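Local coordinates for protein glycerol dehydratase (Clostridium butyricum, PDB 1R9D) that probably acts as a B12-independent glycyl radical lyase that dehydrates glycerol to 3-hydroxypropionaldehyde, at residues R50-L55 with L205-I210; V151-N156 with T330-G335; H271-I276 with L519-S524; I644-G649 with D772-N777. All blocks are in the same frame, centred on the assembly; numbering follows the deposited sequence.

The four contacts fall into two touching pairs. Contacts 1 and 3 lie about 11 Å apart, centre to centre: helix 520-524, which packs on helix 260-277 in contact 3, also touches both helices of contact 1. Contacts 2 and 4, again about 11 Å apart between centres, meet where Ile644 and Tyr647 touch His332. The pairs are well separated, with contacts 1 and 4 about 41 Å apart between centres. Along the chain, contact 2 crosses both contact 1 and contact 3, whereas contact 4 comes last and brings the C-terminal helix 773-781 against helix 644-650. Widely spaced sequence is thereby gathered both in the helical surround and beside the glycerol pocket.

Contact 1: R50-L55 with L205-I210; sequences RRALAL and LNSVII
Ala52 and Ser207 mark the closest pass of two helices that run almost exactly side by side in the same direction, their local axes 8.6 Å apart and only 6° from parallel. The CA atoms of Ala52 and Ser207 are 5.2 Å from each other, a spacing that small side chains make possible. The methyl of Ala52 faces the partner helix: its CB lies 3.5 Å from the backbone O of Ser207 and 3.7 Å from Ser207 CB. The Ser207 hydroxyl bonds to no residue of 50-55. With OG beside its own backbone N (chi1 -70°), it turns back along its helix and hydrogen-bonds chiefly to Lys203 O, with a weak bond to Ile48 O of helix 47-61. Here helix 47-61 and helix 197-230, both in the pyruvate formate lyase-like part of the chain, pack through a close small-residue seam, and Pro520 of helix 520-524 also touches Ser207. One turn further on, Ile210 adds a branched side chain to the seam. Its CG2 comes within 3.9 Å of Ala52 O and 4.2 Å of Ala52 CB. The other branch of Ile210 runs out to the partly exposed side, where its CD1 meets Leu53 CD2 at 4.3 Å. Leu53 reaches that point with the end of its side chain. Farther round the first helix, Arg51 makes a salt bridge with Glu88, while Leu55 packs on Phe521.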
loop_
_atom_site.group_PDB
_atom_site.type_symbol
_atom_site.label_atom_id
_atom_site.label_comp_id
_atom_site.label_asym_id
_atom_site.label_seq_id
_atom_site.Cartn_x
_atom_site.Cartn_y
_atom_site.Cartn_z
ATOM N N ARG A 50 8.991 -6.149 -6.803
ATOM C CA ARG A 50 8.440 -7.020 -7.838
ATOM C C ARG A 50 8.693 -6.383 -9.204
ATOM O O ARG A 50 9.021 -7.069 -10.174
ATOM C CB ARG A 50 6.935 -7.220 -7.640
ATOM C CG ARG A 50 6.582 -8.132 -6.477
ATOM C CD ARG A 50 5.665 -9.260 -6.936
ATOM N NE ARG A 50 4.263 -8.932 -6.766
ATOM C CZ ARG A 50 3.256 -9.715 -7.135
ATOM N NH1 ARG A 50 3.485 -10.887 -7.712
ATOM N NH2 ARG A 50 2.016 -9.327 -6.903
ATOM N N ARG A 51 8.540 -5.064 -9.267
ATOM C CA ARG A 51 8.756 -4.327 -10.508
ATOM C C ARG A 51 10.231 -4.354 -10.921
ATOM O O ARG A 51 10.550 -4.466 -12.104
ATOM C CB ARG A 51 8.294 -2.873 -10.349
ATOM C CG ARG A 51 6.781 -2.680 -10.206
ATOM C CD ARG A 51 6.030 -3.134 -11.457
ATOM N NE ARG A 51 6.657 -2.611 -12.669
ATOM C CZ ARG A 51 6.175 -2.771 -13.899
ATOM N NH1 ARG A 51 5.046 -3.440 -14.096
ATOM N NH2 ARG A 51 6.842 -2.279 -14.934
ATOM N N ALA A 52 11.130 -4.239 -9.946
ATOM C CA ALA A 52 12.561 -4.256 -10.236
ATOM C C ALA A 52 13.001 -5.640 -10.716
ATOM O O ALA A 52 13.714 -5.762 -11.712
ATOM C CB ALA A 52 13.356 -3.857 -8.994
ATOM N N LEU A 53 12.566 -6.677 -10.006
ATOM C CA LEU A 53 12.919 -8.055 -10.358
ATOM C C LEU A 53 12.314 -8.475 -11.695
ATOM O O LEU A 53 12.883 -9.304 -12.407
ATOM C CB LEU A 53 12.464 -9.009 -9.250
ATOM C CG LEU A 53 13.180 -8.806 -7.911
ATOM C CD1 LEU A 53 12.465 -9.567 -6.811
ATOM C CD2 LEU A 53 14.629 -9.263 -8.036
ATOM N N ALA A 54 11.161 -7.904 -12.035
ATOM C CA ALA A 54 10.505 -8.216 -13.299
ATOM C C ALA A 54 11.300 -7.588 -14.440
ATOM O O ALA A 54 11.548 -8.230 -15.464
ATOM C CB ALA A 54 9.072 -7.692 -13.299
ATOM N N LEU A 55 11.699 -6.329 -14.273
ATOM C CA LEU A 55 12.484 -5.661 -15.304
ATOM C C LEU A 55 13.781 -6.446 -15.508
ATOM O O LEU A 55 14.227 -6.644 -16.635
ATOM C CB LEU A 55 12.795 -4.210 -14.901
ATOM C CG LEU A 55 13.650 -3.413 -15.895
ATOM C CD1 LEU A 55 12.966 -3.393 -17.255
ATOM C CD2 LEU A 55 13.860 -1.993 -15.395
ATOM N N LEU A 205 15.271 2.161 -2.874
ATOM C CA LEU A 205 16.640 2.381 -3.324
ATOM C C LEU A 205 17.284 1.096 -3.836
ATOM O O LEU A 205 18.015 1.117 -4.827
ATOM C CB LEU A 205 17.472 3.001 -2.199
ATOM C CG LEU A 205 17.081 4.449 -1.877
ATOM C CD1 LEU A 205 17.854 4.943 -0.661
ATOM C CD2 LEU A 205 17.359 5.337 -3.085
ATOM N N ASN A 206 17.012 -0.027 -3.178
ATOM C CA ASN A 206 17.574 -1.290 -3.642
ATOM C C ASN A 206 16.923 -1.729 -4.950
ATOM O O ASN A 206 17.526 -2.464 -5.736
ATOM C CB ASN A 206 17.425 -2.374 -2.574
ATOM C CG ASN A 206 18.530 -2.306 -1.540
ATOM O OD1 ASN A 206 19.713 -2.401 -1.877
ATOM N ND2 ASN A 206 18.159 -2.131 -0.283
ATOM N N SER A 207 15.695 -1.272 -5.188
ATOM C CA SER A 207 14.991 -1.609 -6.420
ATOM C C SER A 207 15.596 -0.813 -7.570
ATOM O O SER A 207 15.643 -1.280 -8.706
ATOM C CB SER A 207 13.498 -1.300 -6.292
ATOM O OG SER A 207 12.871 -2.195 -5.395
ATOM N N VAL A 208 16.050 0.400 -7.271
ATOM C CA VAL A 208 16.688 1.239 -8.279
ATOM C C VAL A 208 18.009 0.583 -8.687
ATOM O O VAL A 208 18.368 0.559 -9.863
ATOM C CB VAL A 208 17.002 2.647 -7.728
ATOM C CG1 VAL A 208 17.962 3.375 -8.659
ATOM C CG2 VAL A 208 15.707 3.445 -7.575
ATOM N N ILE A 209 18.730 0.060 -7.699
ATOM C CA ILE A 209 20.015 -0.585 -7.949
ATOM C C ILE A 209 19.854 -1.829 -8.818
ATOM O O ILE A 209 20.589 -2.009 -9.793
ATOM C CB ILE A 209 20.707 -0.949 -6.614
ATOM C CG1 ILE A 209 21.046 0.340 -5.859
ATOM C CG2 ILE A 209 21.970 -1.768 -6.878
ATOM C CD1 ILE A 209 21.607 0.130 -4.468
ATOM N N ILE A 210 18.892 -2.674 -8.467
ATOM C CA ILE A 210 18.622 -3.888 -9.227
ATOM C C ILE A 210 18.261 -3.525 -10.668
ATOM O O ILE A 210 18.734 -4.156 -11.621
ATOM C CB ILE A 210 17.455 -4.681 -8.596
ATOM C CG1 ILE A 210 17.892 -5.250 -7.241
ATOM C CG2 ILE A 210 17.002 -5.797 -9.536
ATOM C CD1 ILE A 210 16.763 -5.847 -6.427
#

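Contact 2: V151-N156 with T330-G335; sequences VFTVGN and TKHFGG
Beside the glycerol pocket, Phe333 and His332 come up against Asn156 and Thr153; the Phe333 side chain is about 4 Å from the bound glycerol at nearest atoms. Thr153 ends the short strand 152-153, which pairs antiparallel with strand 449-452; its side chain and that of His332 come from opposite directions. Both Thr153 OG1 and Thr153 CG2 approach His332 CE1, each at 3.8 Å, with the hydroxyl oxygen at the edge of the imidazole and near its plane. That oxygen is already engaged: lying opposite the backbone N about the CA-CB bond (chi1 173°), Thr153 OG1 accepts from Gly155 N at 3.1 Å along a fairly straight 162° bond, an ST turn that leads the strand into helix 155-159. Asn156 crosses Phe333 at about a right angle. Its OD1 is 3.7 Å from Phe333 CZ, its amide plane is inclined 39° to the ring, and its ND2 hydrogen-bonds to Asp447 O. The Phe333 ring also meets His281 edge-to-face, and His332 CB rests over one of its faces, toward the rim. Just beyond, Gly334 O is hydrogen-bonded to the hydroxyl of Tyr764, the residue after Gly763, the predicted radical site. A buried substrate pocket within the barrel core, with the glycine-radical loop beside it, is the active-site plan of glycyl radical enzymes.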
loop_
_atom_site.group_PDB
_atom_site.type_symbol
_atom_site.label_atom_id
_atom_site.label_comp_id
_atom_site.label_asym_id
_atom_site.label_seq_id
_atom_site.Cartn_x
_atom_site.Cartn_y
_atom_site.Cartn_z
ATOM N N VAL A 151 -19.105 11.366 -22.204
ATOM C CA VAL A 151 -18.772 12.775 -22.020
ATOM C C VAL A 151 -17.252 12.938 -21.981
ATOM O O VAL A 151 -16.705 13.897 -22.529
ATOM C CB VAL A 151 -19.388 13.346 -20.721
ATOM C CG1 VAL A 151 -18.849 14.746 -20.455
ATOM C CG2 VAL A 151 -20.905 13.398 -20.847
ATOM N N PHE A 152 -16.570 12.001 -21.326
ATOM C CA PHE A 152 -15.116 12.051 -21.253
ATOM C C PHE A 152 -14.544 10.639 -21.170
ATOM O O PHE A 152 -15.283 9.677 -20.966
ATOM C CB PHE A 152 -14.671 12.888 -20.040
ATOM C CG PHE A 152 -15.022 12.281 -18.709
ATOM C CD1 PHE A 152 -14.213 11.304 -18.135
ATOM C CD2 PHE A 152 -16.172 12.678 -18.032
ATOM C CE1 PHE A 152 -14.545 10.731 -16.908
ATOM C CE2 PHE A 152 -16.513 12.111 -16.804
ATOM C CZ PHE A 152 -15.698 11.136 -16.240
ATOM N N THR A 153 -13.235 10.518 -21.355
ATOM C CA THR A 153 -12.571 9.222 -21.276
ATOM C C THR A 153 -11.258 9.337 -20.517
ATOM O O THR A 153 -10.490 10.270 -20.733
ATOM C CB THR A 153 -12.254 8.639 -22.671
ATOM O OG1 THR A 153 -11.468 7.448 -22.516
ATOM C CG2 THR A 153 -11.472 9.634 -23.516
ATOM N N VAL A 154 -11.016 8.388 -19.619
ATOM C CA VAL A 154 -9.780 8.363 -18.848
ATOM C C VAL A 154 -9.067 7.062 -19.192
ATOM O O VAL A 154 -8.292 6.531 -18.402
ATOM C CB VAL A 154 -10.047 8.418 -17.324
ATOM C CG1 VAL A 154 -10.550 9.806 -16.930
ATOM C CG2 VAL A 154 -11.073 7.367 -16.932
ATOM N N GLY A 155 -9.325 6.562 -20.396
ATOM C CA GLY A 155 -8.711 5.317 -20.818
ATOM C C GLY A 155 -7.198 5.270 -20.942
ATOM O O GLY A 155 -6.591 4.232 -20.673
ATOM N N ASN A 156 -6.575 6.379 -21.331
ATOM C CA ASN A 156 -5.130 6.395 -21.536
ATOM C C ASN A 156 -4.293 5.714 -20.447
ATOM O O ASN A 156 -3.579 4.750 -20.735
ATOM C CB ASN A 156 -4.638 7.832 -21.766
ATOM C CG ASN A 156 -3.282 7.880 -22.451
ATOM O OD1 ASN A 156 -2.821 6.880 -23.016
ATOM N ND2 ASN A 156 -2.638 9.043 -22.419
ATOM N N THR A 330 -7.690 3.111 -29.943
ATOM C CA THR A 330 -6.978 3.310 -31.192
ATOM C C THR A 330 -7.591 4.472 -31.974
ATOM O O THR A 330 -6.918 5.098 -32.791
ATOM C CB THR A 330 -6.996 2.029 -32.046
ATOM O OG1 THR A 330 -6.348 0.980 -31.315
ATOM C CG2 THR A 330 -6.259 2.252 -33.356
ATOM N N LYS A 331 -8.865 4.755 -31.714
ATOM C CA LYS A 331 -9.550 5.863 -32.375
ATOM C C LYS A 331 -9.048 7.190 -31.799
ATOM O O LYS A 331 -9.074 8.218 -32.480
ATOM C CB LYS A 331 -11.063 5.764 -32.170
ATOM C CG LYS A 331 -11.706 4.513 -32.751
ATOM C CD LYS A 331 -13.169 4.430 -32.330
ATOM C CE LYS A 331 -13.827 3.132 -32.781
ATOM N NZ LYS A 331 -13.900 3.006 -34.258
ATOM N N HIS A 332 -8.595 7.156 -30.546
ATOM C CA HIS A 332 -8.072 8.346 -29.868
ATOM C C HIS A 332 -6.640 8.636 -30.295
ATOM O O HIS A 332 -6.203 9.789 -30.283
ATOM C CB HIS A 332 -8.039 8.158 -28.343
ATOM C CG HIS A 332 -9.321 7.677 -27.745
ATOM N ND1 HIS A 332 -9.439 7.383 -26.402
ATOM C CD2 HIS A 332 -10.531 7.420 -28.293
ATOM C CE1 HIS A 332 -10.667 6.965 -26.150
ATOM N NE2 HIS A 332 -11.349 6.977 -27.282
ATOM N N PHE A 333 -5.904 7.585 -30.651
ATOM C CA PHE A 333 -4.505 7.715 -31.042
ATOM C C PHE A 333 -4.233 6.977 -32.356
ATOM O O PHE A 333 -3.567 5.943 -32.364
ATOM C CB PHE A 333 -3.599 7.136 -29.946
ATOM C CG PHE A 333 -3.967 7.565 -28.540
ATOM C CD1 PHE A 333 -4.690 6.718 -27.706
ATOM C CD2 PHE A 333 -3.580 8.811 -28.053
ATOM C CE1 PHE A 333 -5.019 7.101 -26.403
ATOM C CE2 PHE A 333 -3.907 9.208 -26.750
ATOM C CZ PHE A 333 -4.625 8.353 -25.925
ATOM N N GLY A 334 -4.725 7.515 -33.468
ATOM C CA GLY A 334 -4.526 6.842 -34.743
ATOM C C GLY A 334 -3.197 7.044 -35.442
ATOM O O GLY A 334 -2.556 8.082 -35.298
ATOM N N GLY A 335 -2.776 6.031 -36.204
ATOM C CA GLY A 335 -1.531 6.127 -36.952
ATOM C C GLY A 335 -0.252 5.614 -36.304
ATOM O O GLY A 335 0.825 6.156 -36.564
#

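Contact 3: H271-I276 with L519-S524; sequences HAIINI and LPFLSS
The short helix 520-524 is docked on the C-terminal turns of helix 260-277 through a buried hydrophobic junction made by Phe521 and Leu522 against Ile273 and Ile274. The two helix segments run broadly antiparallel at 140°, with their axes 9.7 Å apart at the closest approach. Phe521 carries much of the junction. Its CG stands opposite the backbone N (chi1 -175°), which extends the ring toward the other helix, so that Ile273 and Ile274 touch it from different directions. Ile273 lays its CG2 methyl over one face in a CH-pi contact, 3.9 Å from the Phe521 ring centroid and 22° off the normal; the same methyl is 3.6 Å from Phe521 CE1. Ile274 meets the rim instead, its CG1 lying 4.0 Å from Phe521 CE1 near the ring plane. Leu522 CD1 sits against both branches of Ile274, 3.9 Å from Ile274 CG2 and 4.0 Å from Ile274 CD1, the two side chains crossing at about a right angle. At the start of the short helix, the N-cap residue Leu519 offers its O to two donors, Ser523 OG at 2.6 Å and Ser523 N, arriving from opposite faces of the carbonyl plane. Phe521 also packs on Leu55 of helix 47-61. Glu277, at the end of helix 260-277, takes the backbone N-H groups of Phe521 and Leu522 with its two carboxylate oxygens, a common way to satisfy a helix N-terminus. Together they form a buried helix-helix junction of the enzyme's helical surround.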
loop_
_atom_site.group_PDB
_atom_site.type_symbol
_atom_site.label_atom_id
_atom_site.label_comp_id
_atom_site.label_asym_id
_atom_site.label_seq_id
_atom_site.Cartn_x
_atom_site.Cartn_y
_atom_site.Cartn_z
ATOM N N HIS A 271 16.578 5.541 -23.520
ATOM C CA HIS A 271 15.245 5.677 -24.104
ATOM C C HIS A 271 14.574 4.325 -24.317
ATOM O O HIS A 271 13.412 4.127 -23.961
ATOM C CB HIS A 271 15.337 6.423 -25.439
ATOM C CG HIS A 271 14.015 6.895 -25.961
ATOM N ND1 HIS A 271 13.410 8.053 -25.517
ATOM C CD2 HIS A 271 13.172 6.356 -26.874
ATOM C CE1 HIS A 271 12.252 8.206 -26.135
ATOM N NE2 HIS A 271 12.084 7.191 -26.965
ATOM N N ALA A 272 15.309 3.380 -24.891
ATOM C CA ALA A 272 14.758 2.058 -25.155
ATOM C C ALA A 272 14.304 1.313 -23.902
ATOM O O ALA A 272 13.195 0.785 -23.861
ATOM C CB ALA A 272 15.782 1.210 -25.926
ATOM N N ILE A 273 15.151 1.271 -22.880
ATOM C CA ILE A 273 14.808 0.555 -21.659
ATOM C C ILE A 273 13.586 1.146 -20.955
ATOM O O ILE A 273 12.820 0.421 -20.327
ATOM C CB ILE A 273 16.025 0.484 -20.708
ATOM C CG1 ILE A 273 17.178 -0.239 -21.422
ATOM C CG2 ILE A 273 15.654 -0.267 -19.435
ATOM C CD1 ILE A 273 18.498 -0.196 -20.692
ATOM N N ILE A 274 13.387 2.455 -21.069
ATOM C CA ILE A 274 12.210 3.068 -20.458
ATOM C C ILE A 274 10.972 2.410 -21.067
ATOM O O ILE A 274 10.009 2.089 -20.363
ATOM C CB ILE A 274 12.153 4.589 -20.733
ATOM C CG1 ILE A 274 13.233 5.306 -19.922
ATOM C CG2 ILE A 274 10.774 5.130 -20.381
ATOM C CD1 ILE A 274 13.322 6.797 -20.176
ATOM N N ASN A 275 11.028 2.198 -22.380
ATOM C CA ASN A 275 9.945 1.593 -23.149
ATOM C C ASN A 275 9.768 0.089 -22.929
ATOM O O ASN A 275 8.839 -0.521 -23.467
ATOM C CB ASN A 275 10.157 1.888 -24.640
ATOM C CG ASN A 275 9.757 3.306 -25.017
ATOM O OD1 ASN A 275 8.595 3.568 -25.314
ATOM N ND2 ASN A 275 10.715 4.227 -24.990
ATOM N N ILE A 276 10.667 -0.512 -22.154
ATOM C CA ILE A 276 10.573 -1.934 -21.839
ATOM C C ILE A 276 9.922 -2.057 -20.458
ATOM O O ILE A 276 9.121 -2.951 -20.209
ATOM C CB ILE A 276 11.966 -2.607 -21.827
ATOM C CG1 ILE A 276 12.579 -2.539 -23.228
ATOM C CG2 ILE A 276 11.841 -4.060 -21.370
ATOM C CD1 ILE A 276 13.959 -3.172 -23.338
ATOM N N LEU A 519 7.449 2.598 -10.634
ATOM C CA LEU A 519 8.566 2.296 -11.533
ATOM C C LEU A 519 9.963 2.682 -11.046
ATOM O O LEU A 519 10.325 3.858 -11.038
ATOM C CB LEU A 519 8.305 2.949 -12.895
ATOM C CG LEU A 519 6.955 2.616 -13.541
ATOM C CD1 LEU A 519 6.922 3.199 -14.945
ATOM C CD2 LEU A 519 6.743 1.107 -13.598
ATOM N N PRO A 520 10.781 1.682 -10.674
ATOM C CA PRO A 520 12.150 1.876 -10.179
ATOM C C PRO A 520 13.115 2.512 -11.181
ATOM O O PRO A 520 13.806 3.478 -10.859
ATOM C CB PRO A 520 12.600 0.456 -9.807
ATOM C CG PRO A 520 11.329 -0.302 -9.635
ATOM C CD PRO A 520 10.445 0.249 -10.710
ATOM N N PHE A 521 13.168 1.970 -12.395
ATOM C CA PHE A 521 14.092 2.489 -13.399
ATOM C C PHE A 521 13.798 3.932 -13.813
ATOM O O PHE A 521 14.669 4.801 -13.738
ATOM C CB PHE A 521 14.103 1.578 -14.634
ATOM C CG PHE A 521 15.123 1.972 -15.668
ATOM C CD1 PHE A 521 14.731 2.565 -16.865
ATOM C CD2 PHE A 521 16.480 1.775 -15.431
ATOM C CE1 PHE A 521 15.675 2.960 -17.815
ATOM C CE2 PHE A 521 17.436 2.165 -16.373
ATOM C CZ PHE A 521 17.034 2.759 -17.569
ATOM N N LEU A 522 12.571 4.186 -14.248
ATOM C CA LEU A 522 12.188 5.528 -14.670
ATOM C C LEU A 522 12.402 6.553 -13.550
ATOM O O LEU A 522 12.945 7.636 -13.776
ATOM C CB LEU A 522 10.718 5.541 -15.093
ATOM C CG LEU A 522 10.216 6.867 -15.672
ATOM C CD1 LEU A 522 10.842 7.082 -17.041
ATOM C CD2 LEU A 522 8.695 6.853 -15.776
ATOM N N SER A 523 11.983 6.199 -12.339
ATOM C CA SER A 523 12.102 7.102 -11.197
ATOM C C SER A 523 13.529 7.516 -10.862
ATOM O O SER A 523 13.765 8.637 -10.402
ATOM C CB SER A 523 11.457 6.469 -9.960
ATOM O OG SER A 523 10.069 6.254 -10.159
ATOM N N SER A 524 14.481 6.621 -11.096
ATOM C CA SER A 524 15.875 6.907 -10.784
ATOM C C SER A 524 16.446 8.052 -11.608
ATOM O O SER A 524 17.457 8.644 -11.234
ATOM C CB SER A 524 16.730 5.648 -10.987
ATOM O OG SER A 524 16.818 5.298 -12.360
#

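Contact 4: I644-G649 with D772-N777; sequences INVYFG and DKSIQN
Two residues before Ser774, which packs against Val646, Asp772 starts the final helix as its N-cap. Asp772 OD1 accepts two bonds from one residue, Ser774 N at 2.9 Å and Ser774 OG at 2.6 Å. They reach it on its anti side and from opposite faces of the carboxylate plane, each about 30° out of it. At the backbone, Asp772 O takes the N-H groups of both Ile775 and Gln776, which winds up the first turn. Ser774 comes next with its hydroxyl tucked between the backbone N and the carbonyl carbon (chi1 62°), held there by Asp772, and it offers mainly carbon to the other helix. Val646 CG1 lies 3.9 Å from Ser774 CB and 4.0 Å from Ser774 OG, while Val646 CG2 reaches Ser774 O at 4.1 Å. At Ile775 the touch is lighter and falls on the backbone, Val646 CG2 standing 4.5 Å from Ile775 CA, while the isoleucine side chain packs on Ser643. Gln776 and Asn777 turn elsewhere, both bonding through their side-chain oxygens to Gln748 NE2. Just past the segment, Asp778 accepts a bond from Asn645 ND2, a polar tie between helix 644-650 and helix 773-781. The chemistry is thus of two kinds: one valine makes a small van der Waals contact with a serine already fixed by its cap, and the helix N-terminus probably helps to keep Asp772 negatively charged.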
loop_
_atom_site.group_PDB
_atom_site.type_symbol
_atom_site.label_atom_id
_atom_site.label_comp_id
_atom_site.label_asym_id
_atom_site.label_seq_id
_atom_site.Cartn_x
_atom_site.Cartn_y
_atom_site.Cartn_z
ATOM N N ILE A 644 -8.941 12.216 -31.431
ATOM C CA ILE A 644 -10.247 11.970 -30.832
ATOM C C ILE A 644 -11.395 12.897 -31.231
ATOM O O ILE A 644 -12.553 12.586 -30.955
ATOM C CB ILE A 644 -10.147 11.935 -29.281
ATOM C CG1 ILE A 644 -11.278 11.075 -28.705
ATOM C CG2 ILE A 644 -10.249 13.349 -28.707
ATOM C CD1 ILE A 644 -11.132 10.778 -27.216
ATOM N N ASN A 645 -11.099 14.019 -31.881
ATOM C CA ASN A 645 -12.171 14.932 -32.280
ATOM C C ASN A 645 -13.145 14.262 -33.255
ATOM O O ASN A 645 -14.324 14.610 -33.304
ATOM C CB ASN A 645 -11.598 16.218 -32.889
ATOM C CG ASN A 645 -10.761 15.966 -34.124
ATOM O OD1 ASN A 645 -9.718 15.313 -34.066
ATOM N ND2 ASN A 645 -11.212 16.494 -35.255
ATOM N N VAL A 646 -12.653 13.299 -34.028
ATOM C CA VAL A 646 -13.506 12.582 -34.970
ATOM C C VAL A 646 -14.393 11.623 -34.177
ATOM O O VAL A 646 -15.611 11.630 -34.327
ATOM C CB VAL A 646 -12.665 11.796 -35.998
ATOM C CG1 VAL A 646 -13.575 10.958 -36.895
ATOM C CG2 VAL A 646 -11.850 12.771 -36.845
ATOM N N TYR A 647 -13.782 10.811 -33.317
ATOM C CA TYR A 647 -14.537 9.865 -32.496
ATOM C C TYR A 647 -15.548 10.569 -31.589
ATOM O O TYR A 647 -16.703 10.149 -31.495
ATOM C CB TYR A 647 -13.589 9.026 -31.634
ATOM C CG TYR A 647 -14.310 8.045 -30.739
ATOM C CD1 TYR A 647 -15.125 7.052 -31.280
ATOM C CD2 TYR A 647 -14.175 8.104 -29.352
ATOM C CE1 TYR A 647 -15.790 6.139 -30.464
ATOM C CE2 TYR A 647 -14.837 7.194 -28.526
ATOM C CZ TYR A 647 -15.640 6.216 -29.091
ATOM O OH TYR A 647 -16.291 5.307 -28.288
ATOM N N PHE A 648 -15.114 11.629 -30.910
ATOM C CA PHE A 648 -16.014 12.375 -30.027
ATOM C C PHE A 648 -17.187 12.911 -30.844
ATOM O O PHE A 648 -18.331 12.906 -30.386
ATOM C CB PHE A 648 -15.278 13.549 -29.359
ATOM C CG PHE A 648 -14.714 13.234 -27.982
ATOM C CD1 PHE A 648 -13.979 14.200 -27.286
ATOM C CD2 PHE A 648 -14.931 11.998 -27.378
ATOM C CE1 PHE A 648 -13.472 13.938 -26.004
ATOM C CE2 PHE A 648 -14.427 11.725 -26.094
ATOM C CZ PHE A 648 -13.698 12.699 -25.410
ATOM N N GLY A 649 -16.897 13.365 -32.059
ATOM C CA GLY A 649 -17.941 13.894 -32.919
ATOM C C GLY A 649 -19.013 12.866 -33.248
ATOM O O GLY A 649 -20.199 13.190 -33.319
ATOM N N ASP A 772 -7.089 5.580 -40.204
ATOM C CA ASP A 772 -8.436 5.143 -40.550
ATOM C C ASP A 772 -9.006 6.205 -41.494
ATOM O O ASP A 772 -8.663 7.384 -41.385
ATOM C CB ASP A 772 -9.290 5.037 -39.284
ATOM C CG ASP A 772 -10.696 4.549 -39.564
ATOM O OD1 ASP A 772 -11.587 5.396 -39.805
ATOM O OD2 ASP A 772 -10.909 3.314 -39.549
ATOM N N LYS A 773 -9.863 5.794 -42.424
ATOM C CA LYS A 773 -10.433 6.740 -43.383
ATOM C C LYS A 773 -11.136 7.933 -42.732
ATOM O O LYS A 773 -11.121 9.040 -43.274
ATOM C CB LYS A 773 -11.413 6.028 -44.317
ATOM C CG LYS A 773 -11.933 6.920 -45.432
ATOM C CD LYS A 773 -12.998 6.226 -46.271
ATOM C CE LYS A 773 -13.557 7.170 -47.331
ATOM N NZ LYS A 773 -14.613 6.511 -48.155
ATOM N N SER A 774 -11.752 7.707 -41.578
ATOM C CA SER A 774 -12.462 8.776 -40.881
ATOM C C SER A 774 -11.519 9.917 -40.508
ATOM O O SER A 774 -11.900 11.087 -40.550
ATOM C CB SER A 774 -13.141 8.231 -39.622
ATOM O OG SER A 774 -12.186 7.722 -38.702
ATOM N N ILE A 775 -10.290 9.571 -40.143
ATOM C CA ILE A 775 -9.291 10.561 -39.768
ATOM C C ILE A 775 -8.686 11.165 -41.031
ATOM O O ILE A 775 -8.393 12.359 -41.077
ATOM C CB ILE A 775 -8.196 9.916 -38.892
ATOM C CG1 ILE A 775 -8.833 9.393 -37.601
ATOM C CG2 ILE A 775 -7.087 10.923 -38.590
ATOM C CD1 ILE A 775 -7.925 8.495 -36.774
ATOM N N GLN A 776 -8.502 10.342 -42.060
ATOM C CA GLN A 776 -7.956 10.843 -43.317
ATOM C C GLN A 776 -8.892 11.914 -43.869
ATOM O O GLN A 776 -8.447 12.978 -44.304
ATOM C CB GLN A 776 -7.841 9.728 -44.356
ATOM C CG GLN A 776 -6.871 8.615 -44.020
ATOM C CD GLN A 776 -6.753 7.623 -45.162
ATOM O OE1 GLN A 776 -7.726 7.373 -45.873
ATOM N NE2 GLN A 776 -5.567 7.050 -45.339
ATOM N N ASN A 777 -10.190 11.624 -43.846
ATOM C CA ASN A 777 -11.189 12.558 -44.356
ATOM C C ASN A 777 -11.280 13.843 -43.540
ATOM O O ASN A 777 -11.538 14.908 -44.092
ATOM C CB ASN A 777 -12.567 11.893 -44.417
ATOM C CG ASN A 777 -12.643 10.812 -45.483
ATOM O OD1 ASN A 777 -11.848 10.802 -46.423
ATOM N ND2 ASN A 777 -13.608 9.909 -45.348
#